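PDB 3TAH: ferrous iron uptake transporter protein B from Streptococcus thermophilus, which probably imports ferrous iron across the cell membrane in a GTP-driven manner, and is represented here by its N-terminal cytosolic part, a G-protein domain with a helical domain. Local coordinates for residues D55-Y60 / S66-V71; I59-P64 / T100-E105; G190-Q195 / Q220-E225; S183-V188 / F200-L205; I127-L132 / V138-T143. The protein carries 1 engineered substitution. One frame throughout, in Å; residues are numbered along the deposited sequence.

How the contacts relate
From the N terminus, contact 1 closes a short loop between strand 51-55 and helix 67-77. Contact 2 uses the same loop, sharing Ile59 and Tyr60, and reaches forward to helix 93-105; the two touch through Glu69 and Ser63. Contact 5 follows, closing the turn between helix 129-136 and edge strand 140-142, and meets contact 2 where Ile104 packs on Val138. Contacts 4 and 3 belong to the helical domain and cross along the chain: 183-188, 190-195, 200-205 and 220-225 alternate in partnership. They touch through Gln222 and Val188. Contact 2 also packs against contact 4, Met62 on Phe200, and so ties the GTPase fold to the helical domain.

Contact 1 (D55-Y60 / S66-V71)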
# COMPACT_ATOMS: atom_id res chain seq x y z
N ASP A 55 -14.05 0.56 1.35
CA ASP A 55 -13.38 -0.32 2.29
C ASP A 55 -12.75 -1.45 1.47
O ASP A 55 -13.28 -1.86 0.42
CB ASP A 55 -14.33 -0.87 3.36
CG ASP A 55 -13.60 -1.53 4.51
OD1 ASP A 55 -12.59 -0.98 5.00
OD2 ASP A 55 -14.04 -2.62 4.93
N LEU A 56 -11.60 -1.92 1.94
CA LEU A 56 -10.93 -3.06 1.35
C LEU A 56 -10.65 -4.03 2.49
O LEU A 56 -10.52 -3.59 3.64
CB LEU A 56 -9.65 -2.63 0.64
CG LEU A 56 -9.80 -1.76 -0.60
CD1 LEU A 56 -8.43 -1.37 -1.17
CD2 LEU A 56 -10.62 -2.47 -1.69
N PRO A 57 -10.57 -5.34 2.20
CA PRO A 57 -10.35 -6.33 3.26
C PRO A 57 -9.05 -6.05 4.01
O PRO A 57 -8.08 -5.61 3.40
CB PRO A 57 -10.23 -7.66 2.52
CG PRO A 57 -10.69 -7.43 1.16
CD PRO A 57 -10.67 -5.97 0.86
N GLY A 58 -9.06 -6.29 5.32
CA GLY A 58 -7.85 -6.18 6.12
C GLY A 58 -6.85 -7.23 5.66
O GLY A 58 -7.18 -8.42 5.62
N ILE A 59 -5.64 -6.80 5.31
CA ILE A 59 -4.58 -7.71 4.86
C ILE A 59 -3.22 -7.28 5.40
O ILE A 59 -3.03 -6.12 5.78
CB ILE A 59 -4.52 -7.81 3.32
CG1 ILE A 59 -4.23 -6.44 2.68
CG2 ILE A 59 -5.82 -8.35 2.75
CD1 ILE A 59 -4.04 -6.53 1.16
N TYR A 60 -2.28 -8.22 5.42
CA TYR A 60 -0.89 -7.96 5.83
C TYR A 60 0.08 -7.71 4.68
O TYR A 60 1.16 -7.13 4.87
CB TYR A 60 -0.37 -9.17 6.63
CG TYR A 60 -1.08 -9.31 7.94
CD1 TYR A 60 -0.82 -8.43 8.99
CD2 TYR A 60 -2.02 -10.31 8.15
CE1 TYR A 60 -1.47 -8.54 10.20
CE2 TYR A 60 -2.68 -10.43 9.37
CZ TYR A 60 -2.40 -9.54 10.39
OH TYR A 60 -3.05 -9.63 11.60
N SER A 66 -4.43 -15.30 -0.88
CA SER A 66 -5.77 -15.23 -0.30
C SER A 66 -6.71 -14.43 -1.18
O SER A 66 -6.27 -13.49 -1.86
CB SER A 66 -5.76 -14.68 1.12
OG SER A 66 -5.68 -13.28 1.14
N PRO A 67 -8.01 -14.79 -1.18
CA PRO A 67 -9.02 -14.05 -1.93
C PRO A 67 -9.08 -12.57 -1.56
O PRO A 67 -9.26 -11.74 -2.43
CB PRO A 67 -10.32 -14.74 -1.52
CG PRO A 67 -9.89 -16.15 -1.26
CD PRO A 67 -8.61 -16.00 -0.55
N GLU A 68 -8.91 -12.29 -0.27
CA GLU A 68 -8.92 -10.94 0.27
C GLU A 68 -7.77 -10.10 -0.27
O GLU A 68 -7.96 -8.96 -0.68
CB GLU A 68 -8.85 -10.99 1.80
CG GLU A 68 -10.12 -11.50 2.45
CD GLU A 68 -10.27 -13.01 2.48
OE1 GLU A 68 -9.28 -13.75 2.22
OE2 GLU A 68 -11.39 -13.47 2.78
N GLU A 69 -6.56 -10.67 -0.28
CA GLU A 69 -5.40 -10.01 -0.87
C GLU A 69 -5.57 -9.76 -2.36
O GLU A 69 -5.17 -8.72 -2.87
CB GLU A 69 -4.16 -10.87 -0.66
CG GLU A 69 -3.66 -10.90 0.76
CD GLU A 69 -2.62 -11.97 0.94
OE1 GLU A 69 -1.42 -11.65 1.04
OE2 GLU A 69 -3.02 -13.15 0.97
N LYS A 70 -6.18 -10.72 -3.06
CA LYS A 70 -6.42 -10.57 -4.50
C LYS A 70 -7.43 -9.46 -4.78
O LYS A 70 -7.24 -8.66 -5.69
CB LYS A 70 -6.87 -11.90 -5.14
CG LYS A 70 -6.95 -11.81 -6.66
CD LYS A 70 -7.19 -13.16 -7.34
CE LYS A 70 -7.20 -13.01 -8.85
NZ LYS A 70 -8.34 -12.19 -9.34
N VAL A 71 -8.51 -9.41 -4.01
CA VAL A 71 -9.49 -8.34 -4.16
C VAL A 71 -8.83 -6.97 -3.98
O VAL A 71 -9.05 -6.07 -4.80
CB VAL A 71 -10.70 -8.53 -3.19
CG1 VAL A 71 -11.42 -7.20 -2.85
CG2 VAL A 71 -11.67 -9.54 -3.81
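Apolar packing carries this contact, with Pro57 and Ile59 facing the first turns of the helix that starts at Pro67. The Pro57 ring lies over Glu68 and Val71. Its CB meets Glu68 CB at 3.7 Å, and its CG rests against Glu68 O. Pro57 CD reaches Val71 CG1 at 4.0 Å, the two side chains crossing at about a right angle. Ile59 holds CG1 between its backbone N and carbonyl carbon (chi1 60°), which leaves CG2 on the helix side, 3.9 Å from Glu69 CG.

No hydrogen bond joins the two segments; the polar bonds lie within 66-71. Ser66 is the N-cap: its OG accepts from Glu69 N at 3.1 Å, nearly straight at 164°. In the Glu69 conformer described, one of two, Ser66 OG also donates to Glu69 OE2 over 2.7 Å, using that oxygen's anti lone pair. Glu69 OE1 takes a bond from Ser63, so both carboxylate oxygens are engaged near the helix start.

At the other end of 55-60, Lys16 makes a salt bridge with Asp55 and a hydrogen bond to Leu56 O. Asp55-Leu56-Pro57-Gly58 is the DxxG sequence (G3) of GTPases. Asp55 binds magnesium in another structure of this protein, and the arrangement is the junction from G3 into the switch II helix.

Contact 2 (I59-P64 / T100-E105)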
# COMPACT_ATOMS: atom_id res chain seq x y z
N ILE A 59 -5.64 -6.80 5.31
CA ILE A 59 -4.58 -7.71 4.86
C ILE A 59 -3.22 -7.28 5.40
O ILE A 59 -3.03 -6.12 5.78
CB ILE A 59 -4.52 -7.81 3.32
CG1 ILE A 59 -4.23 -6.44 2.68
CG2 ILE A 59 -5.82 -8.35 2.75
CD1 ILE A 59 -4.04 -6.53 1.16
N TYR A 60 -2.28 -8.22 5.42
CA TYR A 60 -0.89 -7.96 5.83
C TYR A 60 0.08 -7.71 4.68
O TYR A 60 1.16 -7.13 4.87
CB TYR A 60 -0.37 -9.17 6.63
CG TYR A 60 -1.08 -9.31 7.94
CD1 TYR A 60 -0.82 -8.43 8.99
CD2 TYR A 60 -2.02 -10.31 8.15
CE1 TYR A 60 -1.47 -8.54 10.20
CE2 TYR A 60 -2.68 -10.43 9.37
CZ TYR A 60 -2.40 -9.54 10.39
OH TYR A 60 -3.05 -9.63 11.60
N SER A 61 -0.30 -8.14 3.48
CA SER A 61 0.55 -8.05 2.31
C SER A 61 -0.33 -8.20 1.09
O SER A 61 -1.50 -8.50 1.24
CB SER A 61 1.60 -9.16 2.35
OG SER A 61 2.56 -8.99 1.32
N MET A 62 0.22 -7.95 -0.09
CA MET A 62 -0.50 -8.18 -1.35
C MET A 62 0.13 -9.38 -2.08
O MET A 62 0.75 -9.24 -3.15
CB MET A 62 -0.54 -6.91 -2.20
CG MET A 62 -1.61 -5.95 -1.73
SD MET A 62 -1.86 -4.56 -2.85
CE MET A 62 -0.34 -3.76 -2.53
N SER A 63 -0.05 -10.54 -1.47
CA SER A 63 0.44 -11.80 -2.01
C SER A 63 -0.67 -12.48 -2.82
O SER A 63 -1.83 -12.08 -2.75
CB SER A 63 0.92 -12.72 -0.88
OG SER A 63 -0.14 -13.56 -0.44
N PRO A 64 -0.33 -13.53 -3.59
CA PRO A 64 -1.36 -14.18 -4.40
C PRO A 64 -2.19 -15.25 -3.65
O PRO A 64 -3.04 -15.89 -4.27
CB PRO A 64 -0.55 -14.81 -5.56
CG PRO A 64 0.84 -14.95 -5.08
CD PRO A 64 1.02 -14.09 -3.83
N THR A 100 2.32 -1.12 3.80
CA THR A 100 2.40 0.25 3.35
C THR A 100 3.37 0.39 2.17
O THR A 100 3.06 1.07 1.17
CB THR A 100 2.85 1.17 4.50
OG1 THR A 100 1.95 1.01 5.62
CG2 THR A 100 2.89 2.62 4.03
N THR A 101 4.53 -0.26 2.26
CA THR A 101 5.52 -0.16 1.18
C THR A 101 4.94 -0.64 -0.15
O THR A 101 5.18 -0.06 -1.21
CB THR A 101 6.85 -0.91 1.51
OG1 THR A 101 6.62 -2.31 1.66
CG2 THR A 101 7.53 -0.34 2.77
N GLN A 102 4.15 -1.70 -0.09
CA GLN A 102 3.50 -2.25 -1.27
C GLN A 102 2.39 -1.36 -1.81
O GLN A 102 2.22 -1.26 -3.03
CB GLN A 102 2.95 -3.64 -0.96
CG GLN A 102 4.00 -4.65 -0.55
CD GLN A 102 3.38 -5.93 -0.07
OE1 GLN A 102 2.60 -6.54 -0.80
NE2 GLN A 102 3.69 -6.34 1.16
N LEU A 103 1.64 -0.73 -0.91
CA LEU A 103 0.61 0.24 -1.30
C LEU A 103 1.22 1.43 -2.06
O LEU A 103 0.67 1.84 -3.09
CB LEU A 103 -0.18 0.72 -0.08
CG LEU A 103 -0.97 -0.37 0.67
CD1 LEU A 103 -1.53 0.19 1.99
CD2 LEU A 103 -2.09 -1.00 -0.18
N ILE A 104 2.34 1.97 -1.57
CA ILE A 104 3.00 3.10 -2.23
C ILE A 104 3.36 2.71 -3.67
O ILE A 104 3.20 3.49 -4.60
CB ILE A 104 4.26 3.58 -1.45
CG1 ILE A 104 3.85 4.15 -0.08
CG2 ILE A 104 5.04 4.63 -2.25
CD1 ILE A 104 5.00 4.42 0.92
N GLU A 105 3.84 1.48 -3.84
CA GLU A 105 4.30 0.99 -5.13
C GLU A 105 3.19 0.85 -6.19
O GLU A 105 3.48 0.82 -7.39
CB GLU A 105 5.03 -0.34 -4.94
CG GLU A 105 6.36 -0.12 -4.20
CD GLU A 105 6.96 -1.36 -3.59
OE1 GLU A 105 6.32 -2.44 -3.61
OE2 GLU A 105 8.09 -1.25 -3.07
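Gln102 is the first residue of 100-105 to meet the loop, and its amide addresses two consecutive residues. The chain runs extended beyond CG, carrying the amide out to Ser61 and Met62. NE2 donates to Ser61 OG at 2.9 Å, with the hydroxyl close to the amide plane; Ser61 has two conformers, so this bond describes one of them. OE1 accepts from Met62 N, also at 2.9 Å and with an N-H...O angle of 156°, the donor tilted 29° from the carbonyl plane. The second bond occupies a loop amide in a buried setting, and together the pair would hold the amide against rotation about its last torsion.

Nearer the helix, Gln102 also receives the Met62 thioether chain, the two side chains sliding past each other in opposite directions. Met62 bends at its last torsion (chi3 -70°), which turns the methyl group onto the helix: CE lies 3.6 Å from Gln102 CB and 3.6 Å from Gln102 O.

Leu103 comes next. Its CD2 meets the same methyl, Met62 CE, at 4.0 Å, and the Leu103 side chain also packs on Leu76 of helix 67-77 and Ile84 of strand 83-89. At the end of the segment Glu105 faces the helical domain, in a salt bridge with Arg249 and a hydrogen bond to Tyr174.

Met62 O is in turn bound by Arg73 of helix 67-77. Loop and helix thus meet as the switch II loop and the third helix of the Ras-like GTPase fold, packed side by side on one face of the central sheet.

Contact 3 (G190-Q195 / Q220-E225)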
# COMPACT_ATOMS: atom_id res chain seq x y z
N GLY A 190 8.88 -2.41 -20.92
CA GLY A 190 8.49 -1.39 -21.91
C GLY A 190 7.11 -0.85 -21.55
O GLY A 190 6.90 -0.45 -20.40
N ASN A 191 6.18 -0.85 -22.51
CA ASN A 191 4.81 -0.35 -22.30
C ASN A 191 3.78 -1.45 -22.03
O ASN A 191 2.58 -1.24 -22.22
CB ASN A 191 4.37 0.53 -23.48
CG ASN A 191 4.14 -0.25 -24.77
OD1 ASN A 191 4.44 -1.44 -24.87
ND2 ASN A 191 3.61 0.44 -25.79
N SER A 192 4.25 -2.62 -21.59
CA SER A 192 3.38 -3.76 -21.28
C SER A 192 2.50 -3.52 -20.08
O SER A 192 1.48 -4.19 -19.93
CB SER A 192 4.20 -5.04 -21.06
OG SER A 192 4.74 -5.48 -22.29
N VAL A 193 2.90 -2.58 -19.23
CA VAL A 193 2.13 -2.18 -18.06
C VAL A 193 2.06 -0.66 -18.00
O VAL A 193 2.86 0.00 -18.63
CB VAL A 193 2.77 -2.72 -16.77
CG1 VAL A 193 2.78 -4.26 -16.80
CG2 VAL A 193 4.17 -2.18 -16.57
N PRO A 194 1.10 -0.10 -17.24
CA PRO A 194 1.07 1.35 -17.08
C PRO A 194 2.31 1.89 -16.36
O PRO A 194 2.84 1.23 -15.46
CB PRO A 194 -0.19 1.60 -16.24
CG PRO A 194 -1.01 0.34 -16.36
CD PRO A 194 -0.00 -0.76 -16.52
N GLN A 195 2.76 3.08 -16.77
CA GLN A 195 3.87 3.75 -16.08
C GLN A 195 3.61 3.91 -14.58
O GLN A 195 4.52 3.69 -13.78
CB GLN A 195 4.21 5.10 -16.73
CG GLN A 195 4.97 4.96 -18.07
CD GLN A 195 6.43 4.59 -17.86
OE1 GLN A 195 6.84 3.42 -17.98
NE2 GLN A 195 7.22 5.60 -17.54
N GLN A 220 8.27 -14.20 -25.27
CA GLN A 220 9.32 -15.13 -24.88
C GLN A 220 10.59 -14.36 -24.56
O GLN A 220 11.27 -14.66 -23.59
CB GLN A 220 9.59 -16.17 -25.99
CG GLN A 220 10.75 -17.11 -25.66
CD GLN A 220 10.98 -18.18 -26.70
OE1 GLN A 220 10.38 -18.18 -27.77
NE2 GLN A 220 11.87 -19.11 -26.39
N PHE A 221 10.93 -13.36 -25.37
CA PHE A 221 12.16 -12.60 -25.13
C PHE A 221 12.09 -11.84 -23.79
O PHE A 221 13.05 -11.83 -23.02
CB PHE A 221 12.48 -11.65 -26.30
CG PHE A 221 13.67 -10.77 -26.04
CD1 PHE A 221 14.92 -11.35 -25.84
CD2 PHE A 221 13.53 -9.40 -25.96
CE1 PHE A 221 16.03 -10.57 -25.58
CE2 PHE A 221 14.64 -8.60 -25.70
CZ PHE A 221 15.90 -9.20 -25.51
N GLN A 222 10.94 -11.21 -23.51
CA GLN A 222 10.74 -10.51 -22.24
C GLN A 222 10.95 -11.46 -21.06
O GLN A 222 11.65 -11.12 -20.10
CB GLN A 222 9.34 -9.87 -22.17
CG GLN A 222 9.22 -8.55 -22.90
CD GLN A 222 7.79 -8.03 -22.96
OE1 GLN A 222 6.88 -8.74 -23.38
NE2 GLN A 222 7.59 -6.77 -22.55
N ARG A 223 10.36 -12.64 -21.14
CA ARG A 223 10.48 -13.65 -20.08
C ARG A 223 11.93 -14.11 -19.89
O ARG A 223 12.37 -14.28 -18.75
CB ARG A 223 9.56 -14.84 -20.35
CG ARG A 223 8.07 -14.46 -20.29
CD ARG A 223 7.16 -15.52 -20.92
NE ARG A 223 6.87 -16.61 -19.99
CZ ARG A 223 6.17 -17.72 -20.29
NH1 ARG A 223 5.69 -17.91 -21.52
NH2 ARG A 223 5.96 -18.64 -19.35
N LYS A 224 12.66 -14.28 -20.99
CA LYS A 224 14.08 -14.65 -20.91
C LYS A 224 14.91 -13.55 -20.23
O LYS A 224 15.75 -13.86 -19.37
CB LYS A 224 14.66 -14.93 -22.30
CG LYS A 224 14.19 -16.23 -22.89
CD LYS A 224 14.66 -16.44 -24.32
CE LYS A 224 16.13 -16.77 -24.41
NZ LYS A 224 16.47 -17.43 -25.71
N GLU A 225 14.67 -12.30 -20.61
CA GLU A 225 15.36 -11.14 -20.00
C GLU A 225 15.13 -11.11 -18.50
O GLU A 225 16.05 -10.90 -17.71
CB GLU A 225 14.85 -9.80 -20.55
CG GLU A 225 15.17 -9.46 -21.98
CD GLU A 225 14.61 -8.11 -22.38
OE1 GLU A 225 15.36 -7.13 -22.35
OE2 GLU A 225 13.40 -8.04 -22.72
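Ser192 of the loop after helix 176-189 and Gln222 of helix 220-237 meet hydroxyl against amide. Gln222 leaves its helix with CG anti to its own carbonyl carbon (chi1 -80°) and then runs extended, so that its amide reaches the loop. Ser192 points its CB toward helix 220-237 and meets the amide with its oxygen. NE2 donates to Ser192 OG over 3.1 Å, almost straight at 170°, and the hydroxyl oxygen lies 5° out of the amide plane.

The amide has two more partners. OE1 accepts from Ser219 N, just before the helix. NE2 also donates to Val188 O, near the end of helix 176-189. Ser192 OG makes a weak bond to Leu189 O.

Both ends of the Gln222 amide are therefore assigned: the oxygen serves a backbone N-H, and the nitrogen serves a hydroxyl and a carbonyl, so that turning the group over would set an oxygen against Val188 O. The contact is a small polar link at the surface, whose directionality fixes the amide and ties the start of one helix to the end of another.

Contact 4 (S183-V188 / F200-L205)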
# COMPACT_ATOMS: atom_id res chain seq x y z
N SER A 183 15.12 -1.76 -12.29
CA SER A 183 15.38 -0.96 -13.49
C SER A 183 15.44 -1.78 -14.79
O SER A 183 14.90 -1.37 -15.81
CB SER A 183 16.67 -0.15 -13.34
OG SER A 183 16.45 0.96 -12.50
N GLN A 184 16.14 -2.91 -14.75
CA GLN A 184 16.26 -3.80 -15.93
C GLN A 184 14.94 -4.49 -16.26
O GLN A 184 14.62 -4.67 -17.44
CB GLN A 184 17.41 -4.78 -15.75
CG GLN A 184 18.74 -4.04 -15.81
CD GLN A 184 19.90 -4.87 -15.33
OE1 GLN A 184 19.89 -6.08 -15.47
NE2 GLN A 184 20.90 -4.22 -14.75
N ILE A 185 14.17 -4.86 -15.24
CA ILE A 185 12.84 -5.44 -15.48
C ILE A 185 11.92 -4.38 -16.09
O ILE A 185 11.16 -4.68 -17.03
CB ILE A 185 12.24 -6.08 -14.20
CG1 ILE A 185 13.03 -7.34 -13.84
CG2 ILE A 185 10.77 -6.44 -14.42
CD1 ILE A 185 12.72 -7.87 -12.45
N LEU A 186 11.99 -3.14 -15.60
CA LEU A 186 11.25 -2.02 -16.20
C LEU A 186 11.62 -1.84 -17.68
O LEU A 186 10.72 -1.64 -18.50
CB LEU A 186 11.47 -0.72 -15.43
CG LEU A 186 10.76 -0.62 -14.08
CD1 LEU A 186 11.29 0.59 -13.28
CD2 LEU A 186 9.23 -0.56 -14.26
N GLU A 187 12.91 -1.91 -18.02
CA GLU A 187 13.35 -1.83 -19.42
C GLU A 187 12.74 -2.96 -20.24
O GLU A 187 12.24 -2.72 -21.33
CB GLU A 187 14.88 -1.93 -19.56
CG GLU A 187 15.68 -0.79 -18.97
CD GLU A 187 17.15 -1.17 -18.69
OE1 GLU A 187 17.68 -2.15 -19.28
OE2 GLU A 187 17.80 -0.48 -17.87
N VAL A 188 12.78 -4.18 -19.72
CA VAL A 188 12.21 -5.32 -20.41
C VAL A 188 10.69 -5.18 -20.59
O VAL A 188 10.14 -5.56 -21.62
CB VAL A 188 12.51 -6.64 -19.69
N PHE A 200 5.33 -1.62 -9.25
CA PHE A 200 4.59 -2.70 -8.60
C PHE A 200 4.75 -3.99 -9.39
O PHE A 200 5.04 -5.05 -8.84
CB PHE A 200 3.10 -2.37 -8.48
CG PHE A 200 2.30 -3.49 -7.88
CD1 PHE A 200 2.09 -3.54 -6.51
CD2 PHE A 200 1.75 -4.48 -8.67
CE1 PHE A 200 1.37 -4.57 -5.95
CE2 PHE A 200 1.02 -5.52 -8.10
CZ PHE A 200 0.84 -5.55 -6.74
N TYR A 201 4.53 -3.89 -10.70
CA TYR A 201 4.63 -5.06 -11.57
C TYR A 201 6.07 -5.56 -11.67
O TYR A 201 6.29 -6.77 -11.67
CB TYR A 201 4.10 -4.74 -12.96
CG TYR A 201 2.60 -4.66 -13.01
CD1 TYR A 201 1.82 -5.81 -12.88
CD2 TYR A 201 1.96 -3.45 -13.20
CE1 TYR A 201 0.44 -5.75 -12.93
CE2 TYR A 201 0.58 -3.39 -13.24
CZ TYR A 201 -0.17 -4.54 -13.11
OH TYR A 201 -1.54 -4.47 -13.15
N ALA A 202 7.04 -4.65 -11.75
CA ALA A 202 8.44 -5.05 -11.85
C ALA A 202 8.87 -5.85 -10.61
O ALA A 202 9.54 -6.88 -10.73
CB ALA A 202 9.34 -3.85 -12.08
N ILE A 203 8.49 -5.39 -9.43
CA ILE A 203 8.84 -6.06 -8.18
C ILE A 203 8.15 -7.42 -8.10
O ILE A 203 8.76 -8.41 -7.69
CB ILE A 203 8.53 -5.21 -6.94
CG1 ILE A 203 9.44 -3.99 -6.91
CG2 ILE A 203 8.74 -6.04 -5.64
CD1 ILE A 203 9.02 -2.92 -5.95
N LYS A 204 6.87 -7.46 -8.46
CA LYS A 204 6.13 -8.73 -8.50
C LYS A 204 6.75 -9.75 -9.44
O LYS A 204 6.81 -10.94 -9.12
CB LYS A 204 4.67 -8.49 -8.88
CG LYS A 204 3.87 -7.85 -7.76
CD LYS A 204 3.37 -8.89 -6.80
CE LYS A 204 2.90 -8.30 -5.48
NZ LYS A 204 4.06 -7.81 -4.68
N LEU A 205 7.19 -9.30 -10.61
CA LEU A 205 7.86 -10.19 -11.55
C LEU A 205 9.17 -10.71 -10.99
O LEU A 205 9.49 -11.90 -11.15
CB LEU A 205 8.11 -9.49 -12.88
CG LEU A 205 6.82 -9.34 -13.70
CD1 LEU A 205 7.02 -8.31 -14.80
CD2 LEU A 205 6.38 -10.70 -14.25
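Ile185 and Ala202 meet with no aromatic ring between them, in a near-perpendicular helix-helix packing of the cytosolic helical domain; the rings of 200-205 are turned to other neighbours. The Phe200 ring carries Lys204 CG 3.7 Å above one face, offset toward the rim, within its own helix; it packs also on Met62 and on Arg73 and Leu77 of helix 67-77. Tyr201 lies against Val193 and the short helix 210-215.

What remains between the segments is apolar. The axes of 183-188 and 200-205 approach to 9.0 Å, at 109°, with the small Ala202 at the crossing, its CA 5.7 Å from Ile185 CA. Ile185 sets CG2 opposite its backbone N, across the CA-CB bond, with chi1 at -69° for CG1. This branch lies against Ala202 CA at 3.7 Å and also reaches Leu205 CD1, at 4.2 Å. The other branch ends in CD1, 3.7 Å from Ala202 O.

Ile185 also touches Ile229, and Leu205 touches Ile226, so helix 220-237 covers the same apolar seam. Leu186, the next residue after Ile185, comes in beside it, and its CD2 stops 3.9 Å from Ala202 CB.

Contact 5 (I127-L132 / V138-T143); sequences INVDKL and VPVVAT. With MG (magnesium ion), chain E.
Val129 meets Val140 as the helix 129-136 begins. Val129 CG1 lies 3.5 Å from Val140 O and 3.9 Å from Val140 CG1, the valines passing at a slant. Its other branch, CG2, touches Ala142 CB at 4.2 Å. One turn later Leu132 CD2 reaches Val140 CG1, so the methyl of Val140 is met by two residues of the same helix face. No hydrogen bond crosses; the side chains meet by apolar packing, with one methyl also against a backbone carbonyl.

Outward of this shell, the side of the helix start turned away from the strand holds a magnesium ion. Asn128 OD1 binds it at 2.1 Å and Asp130 OD1 at 2.0 Å, with three waters completing the ligands modelled. Asp130 takes chi1 80°, its CG between the backbone N and carbonyl carbon, and so turns its carboxylate to the metal. Two of the waters are also held by protein: one accepts from Asn128 ND2 at 3.0 Å, the other from Asp130 N at 3.1 Å. Asn128 is the N-cap residue; its OD1 is taken up by the metal and its ND2 by a metal-bound water.

Beyond lies the beta-alpha-beta crossover that links strand 110-115 through helix 129-136 to the parallel strand 140-142, at the edge of the sheet. Val140 also packs on Leu114, Val141 turns the other way onto helix 151-159, and Ala142 touches Ile117 of helix 117-122, so the strand lies between helices on its two faces.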
# COMPACT_ATOMS: atom_id res chain seq x y z
N ILE A 127 6.20 8.34 18.65
CA ILE A 127 6.48 8.37 17.22
C ILE A 127 6.48 9.84 16.81
O ILE A 127 5.53 10.57 17.12
CB ILE A 127 5.41 7.60 16.38
CG1 ILE A 127 5.48 6.11 16.68
CG2 ILE A 127 5.59 7.87 14.86
CD1 ILE A 127 4.45 5.24 15.96
N ASN A 128 7.53 10.26 16.13
CA ASN A 128 7.61 11.64 15.66
C ASN A 128 6.92 11.69 14.29
O ASN A 128 7.52 11.35 13.27
CB ASN A 128 9.05 12.13 15.62
CG ASN A 128 9.14 13.63 15.44
OD1 ASN A 128 8.24 14.24 14.84
ND2 ASN A 128 10.20 14.24 15.95
N VAL A 129 5.66 12.11 14.29
CA VAL A 129 4.81 12.03 13.09
C VAL A 129 5.40 12.71 11.85
O VAL A 129 5.46 12.08 10.78
CB VAL A 129 3.38 12.55 13.38
CG1 VAL A 129 2.56 12.62 12.11
CG2 VAL A 129 2.72 11.62 14.37
N ASP A 130 5.84 13.97 11.96
CA ASP A 130 6.33 14.65 10.76
C ASP A 130 7.61 13.99 10.21
O ASP A 130 7.80 13.97 8.99
CB ASP A 130 6.48 16.17 10.94
CG ASP A 130 7.73 16.53 11.66
OD1 ASP A 130 7.93 15.95 12.75
OD2 ASP A 130 8.48 17.37 11.15
N LYS A 131 8.47 13.47 11.09
CA LYS A 131 9.67 12.74 10.64
C LYS A 131 9.29 11.43 9.95
O LYS A 131 9.88 11.06 8.95
CB LYS A 131 10.64 12.45 11.78
CG LYS A 131 11.41 13.67 12.26
CD LYS A 131 12.60 13.25 13.11
CE LYS A 131 13.41 14.47 13.54
NZ LYS A 131 14.36 14.12 14.62
N LEU A 132 8.29 10.73 10.50
CA LEU A 132 7.80 9.49 9.86
C LEU A 132 7.28 9.80 8.46
O LEU A 132 7.60 9.08 7.50
CB LEU A 132 6.71 8.82 10.69
CG LEU A 132 6.15 7.50 10.15
CD1 LEU A 132 7.27 6.47 10.13
CD2 LEU A 132 4.94 7.02 10.97
N VAL A 138 5.11 10.12 2.42
CA VAL A 138 3.65 10.19 2.39
C VAL A 138 3.14 11.04 3.55
O VAL A 138 3.78 11.09 4.60
CB VAL A 138 2.97 8.82 2.49
CG1 VAL A 138 3.39 7.93 1.31
CG2 VAL A 138 3.24 8.14 3.85
N PRO A 139 1.98 11.69 3.36
CA PRO A 139 1.38 12.37 4.51
C PRO A 139 1.03 11.37 5.61
O PRO A 139 0.62 10.24 5.31
CB PRO A 139 0.09 12.97 3.92
CG PRO A 139 0.26 12.96 2.45
CD PRO A 139 1.23 11.89 2.12
N VAL A 140 1.21 11.78 6.86
CA VAL A 140 0.84 10.97 8.01
C VAL A 140 0.06 11.85 9.00
O VAL A 140 0.51 12.95 9.32
CB VAL A 140 2.07 10.37 8.73
CG1 VAL A 140 1.64 9.48 9.90
CG2 VAL A 140 2.96 9.57 7.76
N VAL A 141 -1.08 11.36 9.47
CA VAL A 141 -1.90 12.04 10.48
C VAL A 141 -2.19 11.07 11.63
O VAL A 141 -2.71 9.97 11.41
CB VAL A 141 -3.23 12.54 9.88
CG1 VAL A 141 -4.12 13.17 10.97
CG2 VAL A 141 -2.98 13.53 8.75
N ALA A 142 -1.86 11.47 12.86
CA ALA A 142 -2.11 10.65 14.04
C ALA A 142 -3.61 10.63 14.27
O ALA A 142 -4.26 11.68 14.26
CB ALA A 142 -1.40 11.21 15.26
N THR A 143 -4.16 9.43 14.46
CA THR A 143 -5.58 9.28 14.75
C THR A 143 -5.82 8.34 15.93
O THR A 143 -4.97 7.51 16.28
CB THR A 143 -6.39 8.72 13.54
OG1 THR A 143 -5.98 7.39 13.24
CG2 THR A 143 -6.22 9.58 12.30
MG MG E . 7.65 16.28 14.75
O HOH W 1 9.64 16.91 14.70
O HOH W 2 5.60 15.49 14.61
O HOH W 3 7.30 16.66 16.73